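PDB 6WI4: caspase-3 from Porites astreoides, which probably cleaves proteins after aspartate residues as a cysteine protease of the caspase family, taking part in coral apoptosis. Local coordinates for residues G12-I17 against F52-Y57; E71-N76 against A110-C115; K8-I13 against T78-F83; F126-Q131 against W168-L173. One frame throughout, in Å; residues are numbered along the deposited sequence. Where two conformers were deposited one is given.

Contact 1. Residues G12-I17 against F52-Y57; sequences GIAVII and FDVRIY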
loop_
_atom_site.group_PDB
_atom_site.type_symbol
_atom_site.label_atom_id
_atom_site.label_comp_id
_atom_site.label_asym_id
_atom_site.label_seq_id
_atom_site.Cartn_x
_atom_site.Cartn_y
_atom_site.Cartn_z
ATOM N N GLY A 12 -5.126 14.200 6.258
ATOM C CA GLY A 12 -3.988 14.273 5.372
ATOM C C GLY A 12 -4.409 13.847 3.984
ATOM O O GLY A 12 -5.585 13.596 3.723
ATOM N N ILE A 13 -3.428 13.779 3.109
ATOM C CA ILE A 13 -3.643 13.344 1.735
ATOM C C ILE A 13 -3.387 11.849 1.659
ATOM O O ILE A 13 -2.467 11.328 2.308
ATOM C CB ILE A 13 -2.731 14.115 0.767
ATOM C CG1 ILE A 13 -3.034 15.616 0.842
ATOM C CG2 ILE A 13 -2.890 13.605 -0.670
ATOM C CD1 ILE A 13 -1.953 16.471 0.238
ATOM N N ALA A 14 -4.202 11.154 0.866
ATOM C CA ALA A 14 -4.006 9.733 0.588
ATOM C C ALA A 14 -3.949 9.552 -0.919
ATOM O O ALA A 14 -4.942 9.794 -1.610
ATOM C CB ALA A 14 -5.128 8.884 1.190
ATOM N N VAL A 15 -2.807 9.137 -1.419
ATOM C CA VAL A 15 -2.599 8.902 -2.845
ATOM C C VAL A 15 -2.871 7.438 -3.175
ATOM O O VAL A 15 -2.416 6.535 -2.463
ATOM C CB VAL A 15 -1.163 9.279 -3.251
ATOM C CG1 VAL A 15 -0.902 8.881 -4.702
ATOM C CG2 VAL A 15 -0.911 10.760 -3.014
ATOM N N ILE A 16 -3.592 7.197 -4.271
ATOM C CA ILE A 16 -3.751 5.862 -4.851
ATOM C C ILE A 16 -3.284 5.918 -6.291
ATOM O O ILE A 16 -3.857 6.660 -7.099
ATOM C CB ILE A 16 -5.206 5.372 -4.800
ATOM C CG1 ILE A 16 -5.712 5.341 -3.364
ATOM C CG2 ILE A 16 -5.327 3.999 -5.463
ATOM C CD1 ILE A 16 -7.225 5.140 -3.299
ATOM N N ILE A 17 -2.280 5.116 -6.625
ATOM C CA ILE A 17 -1.827 4.947 -7.998
ATOM C C ILE A 17 -2.224 3.546 -8.436
ATOM O O ILE A 17 -1.811 2.555 -7.830
ATOM C CB ILE A 17 -0.319 5.191 -8.129
ATOM C CG1 ILE A 17 -0.016 6.664 -7.806
ATOM C CG2 ILE A 17 0.140 4.846 -9.541
ATOM C CD1 ILE A 17 1.458 6.971 -7.622
ATOM N N PHE A 52 -9.278 11.050 5.034
ATOM C CA PHE A 52 -8.215 11.568 4.189
ATOM C C PHE A 52 -8.784 12.181 2.911
ATOM O O PHE A 52 -9.884 11.843 2.460
ATOM C CB PHE A 52 -7.207 10.461 3.849
ATOM C CG PHE A 52 -6.292 10.105 4.998
ATOM C CD1 PHE A 52 -6.773 9.378 6.074
ATOM C CD2 PHE A 52 -4.957 10.507 5.007
ATOM C CE1 PHE A 52 -5.941 9.052 7.151
ATOM C CE2 PHE A 52 -4.124 10.191 6.082
ATOM C CZ PHE A 52 -4.621 9.469 7.152
ATOM N N ASP A 53 -8.002 13.094 2.344
ATOM C CA ASP A 53 -8.258 13.718 1.044
ATOM C C ASP A 53 -7.625 12.822 -0.014
ATOM O O ASP A 53 -6.399 12.780 -0.141
ATOM C CB ASP A 53 -7.668 15.130 1.061
ATOM C CG ASP A 53 -7.707 15.842 -0.291
ATOM O OD1 ASP A 53 -8.201 15.298 -1.299
ATOM O OD2 ASP A 53 -7.234 16.999 -0.322
ATOM N N VAL A 54 -8.452 12.076 -0.744
ATOM C CA VAL A 54 -7.983 10.986 -1.598
ATOM C C VAL A 54 -7.699 11.505 -2.999
ATOM O O VAL A 54 -8.541 12.182 -3.604
ATOM C CB VAL A 54 -9.014 9.851 -1.637
ATOM C CG1 VAL A 54 -8.577 8.763 -2.594
ATOM C CG2 VAL A 54 -9.210 9.303 -0.237
ATOM N N ARG A 55 -6.513 11.185 -3.516
ATOM C CA ARG A 55 -6.103 11.568 -4.862
ATOM C C ARG A 55 -5.805 10.297 -5.645
ATOM O O ARG A 55 -4.976 9.485 -5.217
ATOM C CB ARG A 55 -4.882 12.492 -4.814
ATOM C CG ARG A 55 -4.942 13.544 -3.718
ATOM C CD ARG A 55 -5.649 14.813 -4.143
ATOM N NE ARG A 55 -5.656 15.823 -3.074
ATOM C CZ ARG A 55 -4.638 16.636 -2.786
ATOM N NH1 ARG A 55 -3.512 16.588 -3.487
ATOM N NH2 ARG A 55 -4.743 17.516 -1.797
ATOM N N ILE A 56 -6.482 10.111 -6.775
ATOM C CA ILE A 56 -6.469 8.853 -7.518
ATOM C C ILE A 56 -5.871 9.089 -8.894
ATOM O O ILE A 56 -6.287 10.009 -9.608
ATOM C CB ILE A 56 -7.880 8.248 -7.642
ATOM C CG1 ILE A 56 -8.502 8.069 -6.259
ATOM C CG2 ILE A 56 -7.822 6.914 -8.394
ATOM C CD1 ILE A 56 -9.956 7.657 -6.292
ATOM N N TYR A 57 -4.914 8.241 -9.273
ATOM C CA TYR A 57 -4.281 8.268 -10.582
ATOM C C TYR A 57 -4.290 6.871 -11.176
ATOM O O TYR A 57 -4.075 5.888 -10.457
ATOM C CB TYR A 57 -2.833 8.764 -10.488
ATOM C CG TYR A 57 -2.686 10.225 -10.108
ATOM C CD1 TYR A 57 -2.606 10.630 -8.775
ATOM C CD2 TYR A 57 -2.605 11.195 -11.089
ATOM C CE1 TYR A 57 -2.463 11.989 -8.450
ATOM C CE2 TYR A 57 -2.458 12.530 -10.780
ATOM C CZ TYR A 57 -2.388 12.923 -9.471
ATOM O OH TYR A 57 -2.242 14.275 -9.220
#

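Contact 2. Residues E71-N76 against A110-C115; sequences EMAITN and AIFKDC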
loop_
_atom_site.group_PDB
_atom_site.type_symbol
_atom_site.label_atom_id
_atom_site.label_comp_id
_atom_site.label_asym_id
_atom_site.label_seq_id
_atom_site.Cartn_x
_atom_site.Cartn_y
_atom_site.Cartn_z
ATOM N N GLU A 71 5.322 16.301 -5.972
ATOM C CA GLU A 71 4.259 17.230 -5.602
ATOM C C GLU A 71 3.786 17.009 -4.169
ATOM O O GLU A 71 3.427 17.973 -3.484
ATOM C CB GLU A 71 3.095 17.106 -6.593
ATOM C CG GLU A 71 3.507 17.547 -7.991
ATOM C CD GLU A 71 2.460 17.312 -9.055
ATOM O OE1 GLU A 71 1.494 16.551 -8.823
ATOM O OE2 GLU A 71 2.628 17.900 -10.142
ATOM N N MET A 72 3.792 15.755 -3.689
ATOM C CA MET A 72 3.421 15.499 -2.300
ATOM C C MET A 72 4.523 15.940 -1.341
ATOM O O MET A 72 4.238 16.444 -0.247
ATOM C CB MET A 72 3.110 14.011 -2.103
ATOM C CG MET A 72 1.901 13.525 -2.871
ATOM S SD MET A 72 0.399 14.399 -2.418
ATOM C CE MET A 72 0.108 15.316 -3.926
ATOM N N ALA A 73 5.784 15.770 -1.733
ATOM C CA ALA A 73 6.892 16.143 -0.854
ATOM C C ALA A 73 6.987 17.651 -0.666
ATOM O O ALA A 73 7.477 18.114 0.372
ATOM C CB ALA A 73 8.200 15.594 -1.411
ATOM N N ILE A 74 6.542 18.429 -1.658
ATOM C CA ILE A 74 6.578 19.893 -1.591
ATOM C C ILE A 74 5.290 20.472 -1.024
ATOM O O ILE A 74 5.211 21.695 -0.796
ATOM C CB ILE A 74 6.857 20.468 -2.996
ATOM C CG1 ILE A 74 7.549 21.827 -2.922
ATOM C CG2 ILE A 74 5.580 20.557 -3.805
ATOM C CD1 ILE A 74 7.845 22.414 -4.296
ATOM N N THR A 75 4.279 19.637 -0.792
ATOM C CA THR A 75 3.044 20.068 -0.158
ATOM C C THR A 75 3.318 20.524 1.271
ATOM O O THR A 75 4.184 19.975 1.958
ATOM C CB THR A 75 2.033 18.914 -0.172
ATOM O OG1 THR A 75 1.538 18.717 -1.505
ATOM C CG2 THR A 75 0.857 19.181 0.753
ATOM N N ASN A 76 2.600 21.565 1.697
ATOM C CA ASN A 76 2.607 21.996 3.093
ATOM C C ASN A 76 1.703 21.071 3.897
ATOM O O ASN A 76 0.474 21.141 3.786
ATOM C CB ASN A 76 2.141 23.446 3.213
ATOM C CG ASN A 76 1.891 23.852 4.654
ATOM O OD1 ASN A 76 2.546 23.349 5.562
ATOM N ND2 ASN A 76 0.940 24.764 4.871
ATOM N N ALA A 110 12.182 7.714 -0.193
ATOM C CA ALA A 110 13.275 8.586 0.225
ATOM C C ALA A 110 12.861 10.051 0.216
ATOM O O ALA A 110 13.185 10.798 1.147
ATOM C CB ALA A 110 14.488 8.378 -0.683
ATOM N N ILE A 111 12.129 10.475 -0.815
ATOM C CA ILE A 111 11.786 11.880 -0.987
ATOM C C ILE A 111 10.937 12.431 0.159
ATOM O O ILE A 111 10.785 13.649 0.273
ATOM C CB ILE A 111 11.090 12.069 -2.356
ATOM C CG1 ILE A 111 10.957 13.551 -2.716
ATOM C CG2 ILE A 111 9.734 11.390 -2.370
ATOM C CD1 ILE A 111 11.056 13.825 -4.200
ATOM N N PHE A 112 10.442 11.573 1.055
ATOM C CA PHE A 112 9.626 12.014 2.180
ATOM C C PHE A 112 10.376 12.044 3.505
ATOM O O PHE A 112 9.836 12.563 4.491
ATOM C CB PHE A 112 8.397 11.113 2.322
ATOM C CG PHE A 112 7.434 11.234 1.187
ATOM C CD1 PHE A 112 6.551 12.297 1.125
ATOM C CD2 PHE A 112 7.418 10.292 0.174
ATOM C CE1 PHE A 112 5.666 12.413 0.080
ATOM C CE2 PHE A 112 6.537 10.403 -0.876
ATOM C CZ PHE A 112 5.657 11.465 -0.923
ATOM N N LYS A 113 11.595 11.501 3.564
ATOM C CA LYS A 113 12.346 11.542 4.813
ATOM C C LYS A 113 12.785 12.956 5.169
ATOM O O LYS A 113 13.088 13.224 6.337
ATOM C CB LYS A 113 13.566 10.621 4.726
ATOM N N ASP A 114 12.822 13.861 4.189
ATOM C CA ASP A 114 13.245 15.242 4.389
ATOM C C ASP A 114 12.118 16.225 4.102
ATOM O O ASP A 114 12.380 17.380 3.748
ATOM C CB ASP A 114 14.458 15.556 3.512
ATOM C CG ASP A 114 15.592 14.571 3.715
ATOM O OD1 ASP A 114 16.071 14.445 4.863
ATOM O OD2 ASP A 114 15.997 13.915 2.729
ATOM N N CYS A 115 10.867 15.789 4.225
ATOM C CA CYS A 115 9.721 16.675 4.045
ATOM C C CYS A 115 9.396 17.220 5.431
ATOM O O CYS A 115 8.844 16.516 6.281
ATOM C CB CYS A 115 8.559 15.929 3.390
ATOM S SG CYS A 115 6.894 16.660 3.513
#

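Contact 3. Residues K8-I13 against T78-F83; sequences KSTRGI and TPYDAF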
loop_
_atom_site.group_PDB
_atom_site.type_symbol
_atom_site.label_atom_id
_atom_site.label_comp_id
_atom_site.label_asym_id
_atom_site.label_seq_id
_atom_site.Cartn_x
_atom_site.Cartn_y
_atom_site.Cartn_z
ATOM N N LYS A 8 -7.287 16.117 13.067
ATOM C CA LYS A 8 -7.711 17.119 12.096
ATOM C C LYS A 8 -8.908 16.614 11.293
ATOM O O LYS A 8 -9.035 15.418 11.020
ATOM C CB LYS A 8 -6.557 17.481 11.159
ATOM C CG LYS A 8 -5.369 18.172 11.828
ATOM C CD LYS A 8 -5.809 19.377 12.647
ATOM C CE LYS A 8 -4.615 20.199 13.125
ATOM N NZ LYS A 8 -3.991 20.994 12.031
ATOM N N SER A 9 -9.795 17.546 10.910
ATOM C CA SER A 9 -10.998 17.177 10.165
ATOM C C SER A 9 -10.648 16.464 8.866
ATOM O O SER A 9 -11.322 15.504 8.469
ATOM C CB SER A 9 -11.832 18.423 9.865
ATOM O OG SER A 9 -12.079 19.169 11.042
ATOM N N THR A 10 -9.632 16.954 8.174
ATOM C CA THR A 10 -8.970 16.237 7.092
ATOM C C THR A 10 -7.616 15.787 7.627
ATOM O O THR A 10 -6.757 16.621 7.927
ATOM C CB THR A 10 -8.816 17.123 5.863
ATOM O OG1 THR A 10 -10.113 17.468 5.365
ATOM C CG2 THR A 10 -8.032 16.395 4.783
ATOM N N ARG A 11 -7.429 14.466 7.757
ATOM C CA ARG A 11 -6.226 13.947 8.409
ATOM C C ARG A 11 -4.977 14.161 7.570
ATOM O O ARG A 11 -3.874 14.283 8.114
ATOM C CB ARG A 11 -6.384 12.455 8.691
ATOM C CG ARG A 11 -7.523 12.088 9.607
ATOM C CD ARG A 11 -7.186 12.361 11.077
ATOM N NE ARG A 11 -8.026 11.523 11.923
ATOM C CZ ARG A 11 -9.103 11.942 12.578
ATOM N NH1 ARG A 11 -9.810 11.086 13.302
ATOM N NH2 ARG A 11 -9.463 13.219 12.530
ATOM N N GLY A 12 -5.126 14.200 6.258
ATOM C CA GLY A 12 -3.988 14.273 5.372
ATOM C C GLY A 12 -4.409 13.847 3.984
ATOM O O GLY A 12 -5.585 13.596 3.723
ATOM N N ILE A 13 -3.428 13.779 3.109
ATOM C CA ILE A 13 -3.643 13.344 1.735
ATOM C C ILE A 13 -3.387 11.849 1.659
ATOM O O ILE A 13 -2.467 11.328 2.308
ATOM C CB ILE A 13 -2.731 14.115 0.767
ATOM C CG1 ILE A 13 -3.034 15.616 0.842
ATOM C CG2 ILE A 13 -2.890 13.605 -0.670
ATOM C CD1 ILE A 13 -1.953 16.471 0.238
ATOM N N THR A 78 1.618 20.986 7.221
ATOM C CA THR A 78 1.280 21.539 8.532
ATOM C C THR A 78 -0.195 21.384 8.914
ATOM O O THR A 78 -0.464 21.082 10.089
ATOM C CB THR A 78 1.714 23.013 8.586
ATOM O OG1 THR A 78 3.119 23.103 8.312
ATOM C CG2 THR A 78 1.415 23.630 9.955
ATOM N N PRO A 79 -1.178 21.548 8.018
ATOM C CA PRO A 79 -2.573 21.347 8.445
ATOM C C PRO A 79 -2.965 19.891 8.636
ATOM O O PRO A 79 -4.102 19.627 9.033
ATOM C CB PRO A 79 -3.389 21.993 7.314
ATOM C CG PRO A 79 -2.496 22.002 6.154
ATOM C CD PRO A 79 -1.106 22.142 6.670
ATOM N N TYR A 80 -2.057 18.947 8.403
ATOM C CA TYR A 80 -2.385 17.530 8.408
ATOM C C TYR A 80 -1.678 16.812 9.548
ATOM O O TYR A 80 -0.668 17.279 10.077
ATOM C CB TYR A 80 -1.985 16.870 7.084
ATOM C CG TYR A 80 -2.650 17.474 5.871
ATOM C CD1 TYR A 80 -4.015 17.699 5.845
ATOM C CD2 TYR A 80 -1.903 17.816 4.755
ATOM C CE1 TYR A 80 -4.628 18.253 4.719
ATOM C CE2 TYR A 80 -2.502 18.375 3.633
ATOM C CZ TYR A 80 -3.853 18.587 3.628
ATOM O OH TYR A 80 -4.436 19.136 2.499
ATOM N N ASP A 81 -2.208 15.636 9.880
ATOM C CA ASP A 81 -1.636 14.773 10.905
ATOM C C ASP A 81 -0.880 13.576 10.347
ATOM O O ASP A 81 -0.123 12.944 11.094
ATOM C CB ASP A 81 -2.739 14.234 11.826
ATOM C CG ASP A 81 -3.337 15.304 12.730
ATOM O OD1 ASP A 81 -2.610 16.245 13.110
ATOM O OD2 ASP A 81 -4.536 15.180 13.044
ATOM N N ALA A 82 -1.074 13.237 9.076
ATOM C CA ALA A 82 -0.584 11.967 8.550
ATOM C C ALA A 82 -0.551 12.050 7.030
ATOM O O ALA A 82 -1.097 12.978 6.435
ATOM C CB ALA A 82 -1.466 10.806 9.016
ATOM N N PHE A 83 0.080 11.051 6.404
ATOM C CA PHE A 83 0.147 10.955 4.946
ATOM C C PHE A 83 0.036 9.496 4.545
ATOM O O PHE A 83 0.629 8.634 5.197
ATOM C CB PHE A 83 1.454 11.546 4.398
ATOM C CG PHE A 83 1.645 11.348 2.914
ATOM C CD1 PHE A 83 0.862 12.046 2.006
ATOM C CD2 PHE A 83 2.614 10.481 2.431
ATOM C CE1 PHE A 83 1.034 11.862 0.637
ATOM C CE2 PHE A 83 2.790 10.292 1.068
ATOM C CZ PHE A 83 1.995 10.990 0.169
HETATM O O HOH W 1 -1.551 19.111 12.241
HETATM O O HOH W 2 -1.742 21.908 13.134
HETATM O O HOH W 3 -6.523 19.344 7.876
HETATM O O HOH W 4 -0.800 14.468 4.084
#

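Contact 4. Residues F126-Q131 against W168-L173; sequences FFQACQ and WFIQSL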
loop_
_atom_site.group_PDB
_atom_site.type_symbol
_atom_site.label_atom_id
_atom_site.label_comp_id
_atom_site.label_asym_id
_atom_site.label_seq_id
_atom_site.Cartn_x
_atom_site.Cartn_y
_atom_site.Cartn_z
ATOM N N PHE A 126 1.292 1.643 1.316
ATOM C CA PHE A 126 0.632 0.368 1.063
ATOM C C PHE A 126 0.985 -0.105 -0.338
ATOM O O PHE A 126 0.847 0.656 -1.301
ATOM C CB PHE A 126 -0.890 0.481 1.186
ATOM C CG PHE A 126 -1.365 0.975 2.519
ATOM C CD1 PHE A 126 -1.472 2.332 2.777
ATOM C CD2 PHE A 126 -1.744 0.071 3.504
ATOM C CE1 PHE A 126 -1.924 2.790 4.006
ATOM C CE2 PHE A 126 -2.191 0.526 4.741
ATOM C CZ PHE A 126 -2.286 1.886 4.985
ATOM N N PHE A 127 1.401 -1.362 -0.461
ATOM C CA PHE A 127 1.833 -1.908 -1.744
ATOM C C PHE A 127 1.047 -3.164 -2.066
ATOM O O PHE A 127 1.074 -4.124 -1.288
ATOM C CB PHE A 127 3.321 -2.260 -1.729
ATOM C CG PHE A 127 4.221 -1.115 -1.431
ATOM C CD1 PHE A 127 4.601 -0.244 -2.433
ATOM C CD2 PHE A 127 4.697 -0.902 -0.154
ATOM C CE1 PHE A 127 5.435 0.833 -2.155
ATOM C CE2 PHE A 127 5.551 0.166 0.126
ATOM C CZ PHE A 127 5.917 1.030 -0.878
ATOM N N GLN A 128 0.393 -3.186 -3.229
ATOM C CA GLN A 128 -0.101 -4.420 -3.826
ATOM C C GLN A 128 0.692 -4.604 -5.118
ATOM O O GLN A 128 0.450 -3.905 -6.105
ATOM C CB GLN A 128 -1.603 -4.374 -4.086
ATOM C CG GLN A 128 -2.116 -5.536 -4.945
ATOM C CD GLN A 128 -1.774 -6.902 -4.368
ATOM O OE1 GLN A 128 -1.914 -7.139 -3.164
ATOM N NE2 GLN A 128 -1.336 -7.814 -5.231
ATOM N N ALA A 129 1.658 -5.524 -5.091
ATOM C CA ALA A 129 2.594 -5.760 -6.181
ATOM C C ALA A 129 3.400 -7.006 -5.857
ATOM O O ALA A 129 3.591 -7.356 -4.689
ATOM C CB ALA A 129 3.540 -4.565 -6.395
ATOM N N CYS A 130 3.872 -7.675 -6.898
ATOM C CA CYS A 130 4.756 -8.795 -6.637
ATOM C C CYS A 130 6.074 -8.293 -6.072
ATOM O O CYS A 130 6.483 -7.152 -6.304
ATOM C CB CYS A 130 4.978 -9.593 -7.915
ATOM S SG CYS A 130 3.551 -10.561 -8.387
ATOM N N GLN A 131 6.727 -9.154 -5.288
ATOM C CA GLN A 131 8.015 -8.845 -4.678
ATOM C C GLN A 131 9.066 -9.859 -5.113
ATOM O O GLN A 131 10.074 -10.050 -4.430
ATOM C CB GLN A 131 7.878 -8.786 -3.152
ATOM C CG GLN A 131 6.981 -7.630 -2.693
ATOM C CD GLN A 131 6.640 -7.640 -1.203
ATOM O OE1 GLN A 131 5.469 -7.511 -0.830
ATOM N NE2 GLN A 131 7.653 -7.754 -0.351
ATOM N N TRP A 168 -5.971 -10.340 -2.812
ATOM C CA TRP A 168 -6.125 -10.910 -1.483
ATOM C C TRP A 168 -5.788 -9.884 -0.412
ATOM O O TRP A 168 -6.522 -9.719 0.564
ATOM C CB TRP A 168 -5.206 -12.115 -1.321
ATOM C CG TRP A 168 -5.513 -13.257 -2.216
ATOM C CD1 TRP A 168 -6.550 -13.364 -3.102
ATOM C CD2 TRP A 168 -4.773 -14.476 -2.309
ATOM N NE1 TRP A 168 -6.495 -14.586 -3.739
ATOM C CE2 TRP A 168 -5.411 -15.282 -3.268
ATOM C CE3 TRP A 168 -3.629 -14.962 -1.667
ATOM C CZ2 TRP A 168 -4.943 -16.554 -3.600
ATOM C CZ3 TRP A 168 -3.159 -16.213 -2.005
ATOM C CH2 TRP A 168 -3.816 -16.998 -2.958
ATOM N N PHE A 169 -4.672 -9.179 -0.585
ATOM C CA PHE A 169 -4.233 -8.225 0.427
ATOM C C PHE A 169 -5.204 -7.057 0.561
ATOM O O PHE A 169 -5.616 -6.716 1.675
ATOM C CB PHE A 169 -2.833 -7.738 0.071
ATOM C CG PHE A 169 -2.278 -6.686 0.986
ATOM C CD1 PHE A 169 -2.053 -6.952 2.326
ATOM C CD2 PHE A 169 -1.925 -5.448 0.476
ATOM C CE1 PHE A 169 -1.514 -5.989 3.152
ATOM C CE2 PHE A 169 -1.378 -4.469 1.295
ATOM C CZ PHE A 169 -1.173 -4.743 2.633
ATOM N N ILE A 170 -5.573 -6.414 -0.552
ATOM C CA ILE A 170 -6.417 -5.227 -0.431
ATOM C C ILE A 170 -7.830 -5.611 0.005
ATOM O O ILE A 170 -8.447 -4.897 0.809
ATOM C CB ILE A 170 -6.411 -4.409 -1.737
ATOM C CG1 ILE A 170 -4.998 -3.911 -2.059
ATOM C CG2 ILE A 170 -7.379 -3.224 -1.626
ATOM C CD1 ILE A 170 -4.397 -2.972 -0.999
ATOM N N GLN A 171 -8.363 -6.739 -0.499
ATOM C CA GLN A 171 -9.640 -7.266 -0.005
ATOM C C GLN A 171 -9.605 -7.426 1.510
ATOM O O GLN A 171 -10.553 -7.061 2.219
ATOM C CB GLN A 171 -9.955 -8.637 -0.633
ATOM C CG GLN A 171 -10.523 -8.682 -2.048
ATOM C CD GLN A 171 -10.976 -10.099 -2.444
ATOM O OE1 GLN A 171 -12.063 -10.545 -2.052
ATOM N NE2 GLN A 171 -10.140 -10.812 -3.212
ATOM N N SER A 172 -8.523 -8.020 2.015
ATOM C CA SER A 172 -8.414 -8.292 3.441
ATOM C C SER A 172 -8.197 -7.009 4.226
ATOM O O SER A 172 -8.747 -6.840 5.321
ATOM C CB SER A 172 -7.265 -9.269 3.705
ATOM O OG SER A 172 -7.507 -10.519 3.073
ATOM N N LEU A 173 -7.390 -6.096 3.685
ATOM C CA LEU A 173 -7.134 -4.838 4.371
ATOM C C LEU A 173 -8.420 -4.037 4.537
ATOM O O LEU A 173 -8.704 -3.522 5.623
ATOM C CB LEU A 173 -6.075 -4.036 3.614
ATOM C CG LEU A 173 -5.490 -2.851 4.376
ATOM C CD1 LEU A 173 -3.991 -2.775 4.186
ATOM C CD2 LEU A 173 -6.179 -1.578 3.940
HETATM O O HOH W 5 -2.671 -9.742 -2.579
#

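Contact 1. Residues G12-I17 against F52-Y57
Residues 12-17 and 52-57 lie side by side, parallel, as strands 13-17 and 53-57, joined by five nearly straight backbone hydrogen bonds from Asp53 N to Gly12 O (2.8 Å) through to Tyr57 N on Ile16 O. The side chains of strand 13-17 are buried; on the face of Ala14, Ile16 and Val54, Ala14 CB meets Phe52 CB at 3.7 Å, and the Ile16 CD1 methyl reaches Val54 CG1 at 3.9 Å. The Phe52 ring lies beside Gly12, its CD2 3.4 Å from Gly12 O. The loose side is the outer strand: Asp53, Arg55 and Tyr57 on one face and Val54 on the other are partly exposed, and Ile56 is exposed. Arg55 bends at chi2 (-87°) and folds back along its strand, gripping Asp53 side-on: NE meets OD1 at 3.1 Å and NH2 meets OD2 at 2.9 Å, both from above the carboxylate plane. One face of the guanidinium rests on Ile13, whose CD1 is 3.6 Å from Arg55 NH2. A leucine in place of Arg55 would probably leave the Asp53 carboxylate without its charged mate and Ile13 without the flat cover of the guanidinium. The two strands belong to a beta-alpha-beta unit: helix 36-49 packs Leu43 on Ile16 and Phe47 on Val54, helix 62-73 sets Met72 against Ile13, Val15 and Arg55 across the sheet, and strand 83-88 flanks strand 13-18, leaving 53-58 at the edge.

Contact 2. Residues E71-N76 against A110-C115
The carbonyl oxygen of Met72, a residue whose side chain packs on Phe112, is taken by two donors: His77 NE2 from the following loop, and Thr75 N, which reaches Met72 O only weakly at 3.2 Å. One residue back, Thr75 OG1 donates to Glu71 O at 2.8 Å, so the chain leaving helix 62-73 is tied back to it by side chain as well as backbone. These bonds hold the 71-76 side in shape; the contact itself is mainly apolar. Phe112 was built in two conformers, and in the one described here its ring meets Met72 with an edge: CE1 is 3.7 Å from Met72 CB, which lies in the plane of the ring. CG stands anti to the carbonyl carbon (chi1 -67°), an orientation that carries the ring to the helix although the CB itself does not point there. Ala73 fills the middle. Its methyl touches Ile111 twice, with Ala73 CB 3.7 Å from Ile111 CG1 and 3.6 Å from Ile111 O. Ile111 extends CG1 anti to its own nitrogen (chi1 -169°) to make that touch. Cys115, at the far end of two successive type I turns, brings SG to 3.5 Å from Ala73 O. Beyond Phe112 the core continues, its ring meeting that of Phe83 with planes about 30° apart. The contact thus packs the loop between helix 105-110 and strand 123-128 against helix 62-73, whose Met72 also leans on Ile13 and Val15 of strand 13-18.

Contact 3. Residues K8-I13 against T78-F83
The loops that feed two adjacent parallel strands of the central caspase sheet, 13-18 and 83-88, are clasped together here, with Arg11 and Gly12 set against Tyr80 and Asp81. Arg11 O accepts from Asp81 N at 2.8 Å and, weakly, from Ala82 N. In return, the Asp81 carboxylate reaches across to the incoming chain: Lys8 N donates to Asp81 OD2 at 2.9 Å, nearly in line with the C-O bond, and Asn7 N is a second donor to that oxygen. The Tyr80 ring is sandwiched, with Pro79 CG over the centre of one face and Gly12 C off toward the rim of the opposite one; Thr10 O lies at its edge, 3.6 Å from Tyr80 CD1. Past the ring, Ile13 CD1 touches Tyr80 CE2 at 3.9 Å. The close fit leaves no room for a side chain at Gly12, where a beta carbon would collide with Ala82 O; instead Gly12 CA makes a CH...O contact of 3.3 Å with Ala82 O. The Lys8 chain bends at chi2 and chi4, bringing NZ back to Pro79 O, to which it gives a weak bond, and to waters 1 and 2. Deeper in, water 4 joins Ile13 N to Ala82 O, donating 2.8 Å to the latter. With two backbone N-H groups on Asp81 OD2, the carboxylate is likely to stay ionised, although the Lys8 ammonium makes no direct salt bridge to it: polar backbone atoms and waters, more than paired charges, join the loops.

Contact 4. Residues F126-Q131 against W168-L173
Phe126 and Gln128 face helix 168-180 from strand 123-128, a strand-helix layer of the caspase alpha/beta fold; the strand leads into QACQG, matching the active-site signature of the family. Leu173 sends CD1 to 3.7 Å from Phe126 CD2, the two side chains crossing at about a right angle. Ile170 CG1 meets Gln128 CB at 4.0 Å. Phe169 extends toward the strand (chi1 177°) and slides past Gln128 in the opposite direction, CE2 approaching Phe127 O at 3.6 Å. Gln128 leaves its backbone extended, then kinks at chi2 (56°); its amide plane stands 44° from the ring, with OE1 near the ring plane and 3.4 Å from Phe169 CB. Its NE2 bonds Ser159 OG and an acidic side chain of the bound peptide, consistent with an aspartate-specific S1 pocket. An alanine in place of Phe169 would probably open a gap beside Phe127 O and the Gln128 amide, leaving that amide to rely more on its polar bonds. Water 5 bridges the two segments, donating to Gln128 OE1 at 2.8 Å and accepting from Phe169 N at 2.9 Å.

In the fold
From the N terminus, contacts 1 and 3 start on the same stretch, sharing Gly12 and Ile13. Contact 1 closes first, around helix 36-49, pairing the first two strands; contact 3 closes a longer loop that encloses it and brings in the approach to strand 83-88. Contact 2 opens inside that longer loop, at the end region of helix 62-73, and closes beyond it, so contacts 2 and 3 cross. These three touch through Met72, Ile13 and Phe83. Contact 4 follows in series, its centre about 17 Å from that of contact 1 and about 24 Å from those of contacts 2 and 3; it joins strand 123-128 of the same sheet to helix 168-180, near the bound peptide.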